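Local coordinates for protein tyrosinase (Burkholderia thailandensis, PDB 5ZRD) that uses a pair of copper ions to oxidise monophenols to catechols and probably on to quinones, as a bacterial tyrosinase, at residues 19-23 and 24-28; 51-54 and 55-58; 100-103 and 104-108; 193-196 and 197-201; 280-284 and 285-289. All coordinates share one frame; numbering follows the deposited sequence.

Contact 1. Residues 19-23 and 24-28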
# COMPACT_ATOMS: atom_id res chain seq x y z
N LYS A 19 37.32 33.97 -27.32
CA LYS A 19 37.96 34.83 -28.30
C LYS A 19 38.94 35.76 -27.58
O LYS A 19 40.05 35.98 -28.01
CB LYS A 19 36.89 35.62 -29.06
CG LYS A 19 36.64 35.17 -30.50
CD LYS A 19 35.27 35.55 -31.04
CE LYS A 19 34.83 36.96 -30.69
NZ LYS A 19 33.35 37.08 -30.71
N ARG A 20 38.49 36.34 -26.48
CA ARG A 20 39.37 37.12 -25.62
C ARG A 20 40.60 36.27 -25.25
O ARG A 20 41.73 36.71 -25.47
CB ARG A 20 38.57 37.69 -24.44
CG ARG A 20 37.64 38.82 -24.87
CD ARG A 20 36.50 39.12 -23.91
NE ARG A 20 36.76 40.25 -23.04
CZ ARG A 20 36.02 41.37 -22.99
NH1 ARG A 20 35.01 41.55 -23.82
NH2 ARG A 20 36.30 42.29 -22.08
N TYR A 21 40.42 35.03 -24.78
CA TYR A 21 41.56 34.11 -24.51
C TYR A 21 42.43 33.92 -25.76
O TYR A 21 43.64 33.99 -25.65
CB TYR A 21 41.07 32.75 -24.01
CG TYR A 21 42.17 31.76 -23.67
CD1 TYR A 21 42.83 31.02 -24.65
CD2 TYR A 21 42.55 31.55 -22.36
CE1 TYR A 21 43.82 30.11 -24.33
CE2 TYR A 21 43.53 30.64 -22.02
CZ TYR A 21 44.18 29.92 -23.00
OH TYR A 21 45.14 29.04 -22.63
N ASP A 22 41.83 33.63 -26.92
CA ASP A 22 42.54 33.37 -28.17
C ASP A 22 43.48 34.58 -28.46
O ASP A 22 44.52 34.42 -29.11
CB ASP A 22 41.56 33.19 -29.36
CG ASP A 22 40.96 31.73 -29.52
OD1 ASP A 22 41.31 30.76 -28.79
OD2 ASP A 22 40.11 31.56 -30.44
N ASN A 23 43.12 35.79 -27.98
CA ASN A 23 43.84 37.02 -28.30
C ASN A 23 44.64 37.54 -27.10
O ASN A 23 45.04 38.71 -27.10
CB ASN A 23 42.87 38.11 -28.79
CG ASN A 23 42.20 37.73 -30.10
OD1 ASN A 23 40.98 37.60 -30.17
ND2 ASN A 23 43.00 37.53 -31.13
N GLY A 24 44.87 36.73 -26.07
CA GLY A 24 45.81 37.11 -25.00
C GLY A 24 45.13 37.60 -23.74
O GLY A 24 45.81 37.79 -22.70
N GLU A 25 43.83 37.80 -23.75
CA GLU A 25 43.12 38.11 -22.49
C GLU A 25 42.49 36.81 -21.95
O GLU A 25 41.34 36.44 -22.25
CB GLU A 25 42.12 39.25 -22.69
CG GLU A 25 41.58 39.83 -21.39
CD GLU A 25 40.24 40.53 -21.53
OE1 GLU A 25 39.72 40.62 -22.69
OE2 GLU A 25 39.71 40.99 -20.49
N LYS A 26 43.28 36.15 -21.12
CA LYS A 26 43.02 34.79 -20.69
C LYS A 26 42.33 34.80 -19.32
O LYS A 26 41.61 33.86 -19.02
CB LYS A 26 44.34 34.00 -20.72
CG LYS A 26 45.04 33.97 -22.08
CD LYS A 26 46.34 33.16 -22.14
CE LYS A 26 47.52 33.86 -21.50
NZ LYS A 26 48.39 32.93 -20.75
N LYS A 27 42.49 35.84 -18.51
CA LYS A 27 42.03 35.74 -17.09
C LYS A 27 40.57 35.22 -17.00
O LYS A 27 40.29 34.28 -16.21
CB LYS A 27 42.22 37.07 -16.34
CG LYS A 27 42.02 37.00 -14.83
CD LYS A 27 41.79 38.35 -14.15
CE LYS A 27 41.17 38.24 -12.77
NZ LYS A 27 41.68 37.08 -11.99
N PRO A 28 39.62 35.82 -17.77
CA PRO A 28 38.19 35.43 -17.72
C PRO A 28 37.94 33.92 -17.93
O PRO A 28 37.30 33.28 -17.07
CB PRO A 28 37.52 36.23 -18.85
CG PRO A 28 38.39 37.44 -19.01
CD PRO A 28 39.78 36.91 -18.75
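R20 and E25 lie side by side and point the same way where helix 14-22 ends in a Schellman motif. Their planes, guanidinium and carboxylate, are turned 40° apart, and OE1 of E25 stands oblique to the guanidinium, 3.0 Å from NE of R20. The bond in this salt bridge is weak because the N-H is bent away from the oxygen (133°). OE2 of E25 lies at the edge of the guanidinium, in its plane but farther off. CG of E25 is anti to its backbone N (chi1 -168°) and the chain runs on extended, which carries the carboxylate back alongside R20.

K26 and Y21 meet differently: the lysine passes across one face of the ring, and its CG sits 3.9 Å from the ring centroid, displaced toward the rim, in a CH-pi contact. CB of K26 comes 3.4 Å from CD2 of Y21.

The backbone supplies the motif itself. N of E25 bonds to O of R20 at 2.9 Å, and N of G24 to O of Y21 at 3.0 Å, nearly straight. N of N23 also reaches O of R20, from the opposite face of the carbonyl plane. G24 takes the C-prime place with positive phi, suited to glycine. The turn lies on the protein surface and joins helix 14-22 to helix 27-41.

Contact 2. Residues 51-54 and 55-58. With CU (copper (II) ion), chain J.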
# COMPACT_ATOMS: atom_id res chain seq x y z
N PHE A 51 28.56 17.65 -7.75
CA PHE A 51 27.79 16.42 -7.76
C PHE A 51 26.43 16.62 -7.07
O PHE A 51 25.41 16.10 -7.49
CB PHE A 51 28.53 15.28 -7.05
CG PHE A 51 27.73 14.01 -6.94
CD1 PHE A 51 27.62 13.15 -8.02
CD2 PHE A 51 27.09 13.69 -5.76
CE1 PHE A 51 26.88 11.98 -7.93
CE2 PHE A 51 26.36 12.51 -5.66
CZ PHE A 51 26.23 11.67 -6.75
N ALA A 52 26.46 17.37 -5.99
CA ALA A 52 25.27 17.68 -5.25
C ALA A 52 24.33 18.54 -6.11
O ALA A 52 23.14 18.24 -6.20
CB ALA A 52 25.65 18.40 -3.97
N LEU A 53 24.91 19.59 -6.72
CA LEU A 53 24.22 20.60 -7.56
C LEU A 53 23.60 19.90 -8.76
O LEU A 53 22.41 20.05 -8.97
CB LEU A 53 25.20 21.68 -8.03
CG LEU A 53 25.55 22.77 -7.02
CD1 LEU A 53 26.76 23.58 -7.50
CD2 LEU A 53 24.36 23.71 -6.80
N GLY A 54 24.40 19.14 -9.52
CA GLY A 54 23.89 18.36 -10.66
C GLY A 54 22.83 17.38 -10.21
O GLY A 54 21.83 17.18 -10.92
N GLY A 55 23.02 16.80 -9.03
CA GLY A 55 22.02 15.88 -8.38
C GLY A 55 20.69 16.54 -8.02
O GLY A 55 19.68 15.84 -7.86
N TYR A 56 20.66 17.87 -7.91
CA TYR A 56 19.39 18.53 -7.52
C TYR A 56 18.33 18.38 -8.64
O TYR A 56 17.13 18.25 -8.34
CB TYR A 56 19.61 20.00 -7.13
CG TYR A 56 20.45 20.22 -5.89
CD1 TYR A 56 20.30 19.41 -4.77
CD2 TYR A 56 21.37 21.26 -5.81
CE1 TYR A 56 21.04 19.61 -3.61
CE2 TYR A 56 22.12 21.46 -4.66
CZ TYR A 56 21.97 20.62 -3.58
OH TYR A 56 22.72 20.78 -2.45
N HIS A 57 18.78 18.37 -9.91
CA HIS A 57 17.93 18.43 -11.07
C HIS A 57 17.01 17.21 -11.10
O HIS A 57 15.78 17.34 -11.14
CB HIS A 57 18.80 18.48 -12.34
CG HIS A 57 18.01 18.83 -13.55
ND1 HIS A 57 17.63 17.89 -14.47
CD2 HIS A 57 17.48 20.01 -13.95
CE1 HIS A 57 16.93 18.49 -15.41
NE2 HIS A 57 16.80 19.77 -15.10
N GLY A 58 17.63 16.05 -11.07
CA GLY A 58 17.00 14.76 -11.26
C GLY A 58 17.48 13.75 -10.22
O GLY A 58 17.14 13.85 -9.05
CU CU J . 15.40 20.95 -15.93
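Through A52, L53 and Y56 the last turns of helix 50-57 are held by backbone bonds from N of G55 to O of F51 at 2.9 Å and from N of Y56 to O of L53, three residues back, at 3.0 Å. This helix belongs to the di-copper core of the tyrosinase fold and delivers the copper ligand H57 near its end, where N of H57 makes a weak bond to O of G54.

The Y56 ring folds back over the preceding turn. With CG beside the backbone N (chi1 -66°), one ring face lies above O of A52, which stands 3.2 Å from the plane over its centre. CE2 of Y56 meets CD2 of L53 at 3.8 Å, the two side chains crossing at a slant, and CB of A52 lies near OH. That hydroxyl is hydrogen-bonded to O of P47.

H57 leaves the helix on another side, its CG anti to the backbone N (chi1 -168°). Its ND1 bonds weakly to O of N307, and F316 meets the ring edge-to-face. H85 and H94 complete the protein ligands of this copper ion, and NE2 of H57 binds it at 2.0 Å.

Contact 3. Residues 100-103 and 104-108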
# COMPACT_ATOMS: atom_id res chain seq x y z
N LYS A 100 22.33 29.43 -8.31
CA LYS A 100 22.87 28.66 -7.20
C LYS A 100 24.19 27.97 -7.58
O LYS A 100 25.16 27.93 -6.77
CB LYS A 100 21.81 27.68 -6.69
CG LYS A 100 20.83 28.27 -5.68
CD LYS A 100 21.54 28.95 -4.51
CE LYS A 100 20.59 29.46 -3.44
NZ LYS A 100 21.32 30.16 -2.35
N LEU A 101 24.30 27.48 -8.80
CA LEU A 101 25.58 26.89 -9.22
C LEU A 101 26.62 28.01 -9.34
O LEU A 101 27.78 27.83 -9.07
CB LEU A 101 25.44 26.13 -10.55
CG LEU A 101 26.78 25.65 -11.11
CD1 LEU A 101 26.71 24.20 -11.54
CD2 LEU A 101 27.23 26.56 -12.25
N GLU A 102 26.18 29.14 -9.84
CA GLU A 102 27.07 30.28 -9.93
C GLU A 102 27.52 30.70 -8.52
O GLU A 102 28.64 31.13 -8.37
CB GLU A 102 26.35 31.41 -10.65
CG GLU A 102 27.24 32.56 -11.04
CD GLU A 102 26.49 33.74 -11.63
OE1 GLU A 102 25.46 34.17 -10.99
OE2 GLU A 102 26.94 34.24 -12.70
N GLU A 103 26.68 30.58 -7.49
CA GLU A 103 27.11 30.93 -6.10
C GLU A 103 28.25 29.99 -5.68
O GLU A 103 29.21 30.44 -5.06
CB GLU A 103 25.97 30.84 -5.07
CG GLU A 103 25.18 32.13 -4.91
CD GLU A 103 24.17 32.15 -3.77
OE1 GLU A 103 23.77 31.06 -3.30
OE2 GLU A 103 23.78 33.26 -3.34
N ALA A 104 28.13 28.72 -6.06
CA ALA A 104 29.16 27.70 -5.85
C ALA A 104 30.43 28.02 -6.64
O ALA A 104 31.52 27.86 -6.10
CB ALA A 104 28.64 26.35 -6.26
N LEU A 105 30.34 28.43 -7.89
CA LEU A 105 31.57 28.75 -8.59
C LEU A 105 32.30 29.89 -7.84
O LEU A 105 33.53 29.96 -7.85
CB LEU A 105 31.31 29.15 -10.05
CG LEU A 105 30.72 28.11 -10.98
CD1 LEU A 105 30.42 28.75 -12.32
CD2 LEU A 105 31.64 26.92 -11.21
N GLN A 106 31.52 30.76 -7.21
CA GLN A 106 32.03 32.02 -6.64
C GLN A 106 32.78 31.75 -5.32
O GLN A 106 33.67 32.52 -4.93
CB GLN A 106 30.89 33.01 -6.44
CG GLN A 106 30.61 33.89 -7.65
CD GLN A 106 29.38 34.76 -7.49
OE1 GLN A 106 28.67 34.69 -6.48
NE2 GLN A 106 29.12 35.58 -8.49
N SER A 107 32.41 30.66 -4.67
CA SER A 107 33.08 30.14 -3.50
C SER A 107 34.50 29.66 -3.82
O SER A 107 35.28 29.55 -2.91
CB SER A 107 32.30 29.01 -2.87
OG SER A 107 32.55 27.82 -3.60
N ILE A 108 34.80 29.34 -5.07
CA ILE A 108 36.14 29.02 -5.48
C ILE A 108 36.81 30.29 -5.99
O ILE A 108 37.89 30.64 -5.54
CB ILE A 108 36.14 27.93 -6.58
CG1 ILE A 108 35.37 26.66 -6.19
CG2 ILE A 108 37.56 27.62 -7.06
CD1 ILE A 108 35.54 26.23 -4.75
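The later part of helix 90-108, a helix of the tyrosinase di-copper core, carries L101 and L105 one turn apart on its buried side. CD2 of L101 touches CD1 of L105 at 3.9 Å. CG of L105 also rests 3.5 Å from O of L101, the carbonyl that takes N of L105 at 2.9 Å.

N of A104 bonds to O of K100 in the same regular helical pattern, whereas N of Q106 is weakly shared between O of E102 and O of E103. O of E103 also receives N of S107 at 3.2 Å. OG of S107, placed between its backbone N and carbonyl carbon (chi1 80°), returns to O of A104 at 2.7 Å.

On the more exposed side, NZ of K100 forms a salt bridge with OE1 of E103 at 2.8 Å, meeting the carboxylate from its syn side; this ammonium also bonds to O of K377. The buried carboxylate of E102 is held by R9, R11 and N of M114, and NE2 of Q106 by O of V112. L101 and L105 pack on W36 of helix 27-41, while helix 50-57 is the neighbour on the side of L101 and A104.

Contact 4. Residues 193-196 and 197-201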
# COMPACT_ATOMS: atom_id res chain seq x y z
N GLU A 193 24.97 -3.62 -22.20
CA GLU A 193 25.31 -4.35 -23.41
C GLU A 193 25.04 -3.44 -24.62
O GLU A 193 25.96 -3.25 -25.42
CB GLU A 193 24.53 -5.66 -23.48
CG GLU A 193 24.87 -6.49 -24.72
CD GLU A 193 26.26 -7.12 -24.74
OE1 GLU A 193 26.34 -8.36 -24.65
OE2 GLU A 193 27.27 -6.38 -24.85
N GLN A 194 23.83 -2.86 -24.73
CA GLN A 194 23.45 -2.02 -25.92
C GLN A 194 24.35 -0.78 -26.00
O GLN A 194 24.77 -0.37 -27.07
CB GLN A 194 21.97 -1.59 -25.89
CG GLN A 194 20.96 -2.74 -26.04
CD GLN A 194 21.47 -3.99 -26.73
OE1 GLN A 194 21.73 -5.02 -26.10
NE2 GLN A 194 21.63 -3.92 -28.05
N THR A 195 24.67 -0.21 -24.86
CA THR A 195 25.59 0.89 -24.80
C THR A 195 26.96 0.52 -25.38
O THR A 195 27.58 1.34 -26.04
CB THR A 195 25.71 1.36 -23.35
OG1 THR A 195 24.56 2.17 -23.11
CG2 THR A 195 26.96 2.14 -23.06
N LYS A 196 27.48 -0.67 -25.07
CA LYS A 196 28.85 -1.04 -25.50
C LYS A 196 28.90 -1.28 -27.02
O LYS A 196 29.85 -0.88 -27.66
CB LYS A 196 29.34 -2.25 -24.69
CG LYS A 196 30.08 -1.85 -23.42
CD LYS A 196 29.83 -2.75 -22.23
CE LYS A 196 30.51 -4.10 -22.32
NZ LYS A 196 30.48 -4.79 -21.01
N ILE A 197 27.86 -1.90 -27.56
CA ILE A 197 27.71 -2.16 -28.98
C ILE A 197 27.65 -0.81 -29.70
O ILE A 197 28.51 -0.50 -30.52
CB ILE A 197 26.47 -3.05 -29.24
CG1 ILE A 197 26.64 -4.44 -28.63
CG2 ILE A 197 26.13 -3.14 -30.73
CD1 ILE A 197 25.37 -5.30 -28.64
N HIS A 198 26.69 0.02 -29.29
CA HIS A 198 26.49 1.37 -29.82
C HIS A 198 27.80 2.18 -29.78
O HIS A 198 28.22 2.77 -30.82
CB HIS A 198 25.34 2.11 -29.09
CG HIS A 198 25.18 3.50 -29.59
ND1 HIS A 198 24.20 3.86 -30.51
CD2 HIS A 198 25.94 4.60 -29.37
CE1 HIS A 198 24.34 5.14 -30.80
NE2 HIS A 198 25.43 5.62 -30.13
N ASN A 199 28.47 2.21 -28.65
CA ASN A 199 29.66 3.07 -28.57
C ASN A 199 30.83 2.51 -29.41
O ASN A 199 31.68 3.29 -29.85
CB ASN A 199 30.07 3.30 -27.12
CG ASN A 199 29.10 4.21 -26.39
OD1 ASN A 199 28.20 4.79 -27.01
ND2 ASN A 199 29.31 4.39 -25.10
N ALA A 200 30.89 1.18 -29.61
CA ALA A 200 31.92 0.60 -30.49
C ALA A 200 31.83 1.25 -31.88
O ALA A 200 32.85 1.42 -32.52
CB ALA A 200 31.77 -0.90 -30.57
N LYS A 201 30.64 1.66 -32.32
CA LYS A 201 30.49 2.32 -33.63
C LYS A 201 31.05 3.75 -33.64
O LYS A 201 30.98 4.39 -34.67
CB LYS A 201 29.03 2.39 -34.05
CG LYS A 201 28.37 1.04 -34.26
CD LYS A 201 26.90 1.09 -34.59
CE LYS A 201 26.21 -0.20 -34.22
NZ LYS A 201 24.76 -0.18 -34.54
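T195 and N199 form the close-packed side of this segment of helix 189-200, in the tyrosinase central domain; they stand one turn apart, an i to i+4 pair, and point the same way. CG2 of T195 lies 3.8 Å from ND2 of N199, and the amide carbon CG of N199 comes 3.3 Å from O of T195, so the asparagine sits down on the carbonyl that its own backbone N binds at 2.9 Å. CG2 of T195 is anti to the backbone N, which leaves OG1 beside that N (chi1 -80°); OG1 is hydrogen-bonded to O of L185 and to OG of S183. OD1 of N199 takes N of S183. These bonds satisfy OG1 and OD1 where the helix faces the protein.

The solvent side is looser. I197, an exposed residue, reaches back along the helix: its CD1 stands 4.1 Å from CG of E193 and 4.0 Å from NE2 of Q194. Q194 lies alongside I197, bent at chi2 (-24°) to bring its amide over. These are loose van der Waals contacts between long side chains. CG1 of I197 rests more closely, 3.5 Å from O of E193.

Regular helical bonds run beneath both sides, including N of I197 to O of E193 at 3.2 Å and N of H198 to O of Q194. Helix 189-200 runs out within residues 197-201, near the surface of the chain. It is fastened to the preceding loop through T195, N199 and H198, whose NE2 bonds to O of P181, while Q194 touches P515 and H198 touches A300 in other loops.

Contact 5. Residues 280-284 and 285-289. With CU (copper (II) ion), chain K.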
# COMPACT_ATOMS: atom_id res chain seq x y z
N ILE A 280 17.49 21.39 -27.63
CA ILE A 280 18.92 21.46 -27.46
C ILE A 280 19.32 20.26 -26.61
O ILE A 280 20.32 19.64 -26.86
CB ILE A 280 19.37 22.82 -26.86
CG1 ILE A 280 19.24 24.00 -27.84
CG2 ILE A 280 20.78 22.77 -26.32
CD1 ILE A 280 20.00 23.85 -29.16
N HIS A 281 18.56 19.96 -25.58
CA HIS A 281 18.76 18.76 -24.83
C HIS A 281 18.77 17.54 -25.75
O HIS A 281 19.58 16.68 -25.58
CB HIS A 281 17.64 18.60 -23.80
CG HIS A 281 17.88 19.31 -22.51
ND1 HIS A 281 18.37 18.65 -21.40
CD2 HIS A 281 17.62 20.58 -22.13
CE1 HIS A 281 18.39 19.49 -20.38
NE2 HIS A 281 17.99 20.70 -20.81
N LEU A 282 17.82 17.40 -26.67
CA LEU A 282 17.77 16.18 -27.44
C LEU A 282 18.94 16.14 -28.44
O LEU A 282 19.49 15.09 -28.70
CB LEU A 282 16.43 16.06 -28.16
CG LEU A 282 15.19 15.96 -27.28
CD1 LEU A 282 14.05 15.27 -28.02
CD2 LEU A 282 15.45 15.26 -25.96
N ALA A 283 19.30 17.26 -29.04
CA ALA A 283 20.39 17.28 -30.01
C ALA A 283 21.71 16.89 -29.32
O ALA A 283 22.43 15.97 -29.74
CB ALA A 283 20.49 18.65 -30.63
N VAL A 284 22.03 17.60 -28.25
CA VAL A 284 23.23 17.34 -27.48
C VAL A 284 23.17 15.95 -26.83
O VAL A 284 24.20 15.30 -26.64
CB VAL A 284 23.43 18.44 -26.44
CG1 VAL A 284 24.49 18.04 -25.44
CG2 VAL A 284 23.77 19.77 -27.09
N GLY A 285 21.98 15.50 -26.44
CA GLY A 285 21.83 14.27 -25.61
C GLY A 285 21.44 13.00 -26.39
O GLY A 285 21.10 11.99 -25.75
N GLY A 286 21.44 13.03 -27.73
CA GLY A 286 21.52 11.79 -28.53
C GLY A 286 20.57 11.66 -29.72
O GLY A 286 20.60 10.59 -30.39
N PHE A 287 19.74 12.66 -30.03
CA PHE A 287 18.85 12.58 -31.20
C PHE A 287 19.44 13.31 -32.42
O PHE A 287 19.73 14.54 -32.39
CB PHE A 287 17.49 13.18 -30.85
CG PHE A 287 16.73 12.40 -29.82
CD1 PHE A 287 17.09 12.46 -28.49
CD2 PHE A 287 15.67 11.59 -30.18
CE1 PHE A 287 16.42 11.72 -27.53
CE2 PHE A 287 14.97 10.88 -29.21
CZ PHE A 287 15.35 10.95 -27.90
N ASP A 288 19.65 12.53 -33.48
CA ASP A 288 19.96 13.02 -34.83
C ASP A 288 18.80 13.83 -35.32
O ASP A 288 17.71 13.29 -35.28
CB ASP A 288 20.09 11.80 -35.78
CG ASP A 288 21.28 11.89 -36.74
OD1 ASP A 288 21.93 12.95 -36.88
OD2 ASP A 288 21.57 10.84 -37.36
N TYR A 289 18.96 15.08 -35.80
CA TYR A 289 17.77 15.78 -36.41
C TYR A 289 17.16 14.90 -37.51
O TYR A 289 15.92 14.87 -37.69
CB TYR A 289 18.07 17.16 -37.03
CG TYR A 289 16.84 18.02 -37.24
CD1 TYR A 289 16.06 18.41 -36.15
CD2 TYR A 289 16.45 18.46 -38.50
CE1 TYR A 289 14.94 19.21 -36.31
CE2 TYR A 289 15.31 19.24 -38.68
CZ TYR A 289 14.56 19.64 -37.58
OH TYR A 289 13.44 20.45 -37.70
CU CU K . 17.17 21.98 -19.51
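L282 and F287 pack together across the Schellman motif that closes helix 274-285, a copper-binding helix of the tyrosinase core. Followed outward, L282 begins with CB, 3.7 Å from CD1 of F287. CG is a little farther from the same ring atom. At the tip the branches part: CD1 stands over the centre of the phenyl face, 4.2 Å from its centroid and 10° off the ring normal, in a CH-pi contact, while CD2 reaches CE1 of F287 at 4.0 Å. CG of F287 lies anti to its carbonyl carbon (chi1 -67°), a placement that turns the ring back onto the leucine. I442 of strand 441-450 touches both side chains.

O of L282 lies at the edge of the same ring, in its plane, and gathers two backbone bonds. N of F287 binds it almost straight at 2.8 Å; N of G286 binds it weakly at 3.0 Å. G286 has positive phi (136°), a conformation suited to glycine. One residue earlier, N of G285 gives a weak bond to O of H281.

H281 itself points away from this turn toward the active site, with ND1 hydrogen-bonded to O of M304, a bond that helps fix the imidazole. H277 and H320 are the other histidine ligands of its copper ion, which NE2 of H281 binds at 2.0 Å.

In the fold
The contacts follow one another along the chain, each a local turn or helix segment. Contact 1 lies farthest out, its centre about 30 Å from that of the chain, yet helix 27-41, which it opens, continues inward to pack on contact 3. Contacts 2 and 3 touch, their centres about 14 Å apart: CD1 of L53 meets CB of A104 at 3.6 Å, joining helices 50-57 and 90-108. Contacts 2 and 5, with nearest atoms about 5 Å apart, bring one histidine to each copper ion from different helices. Contact 4, on helix 189-200, comes within about 7 Å of contact 5. Contacts 2 to 5 all belong to the tyrosinase central domain.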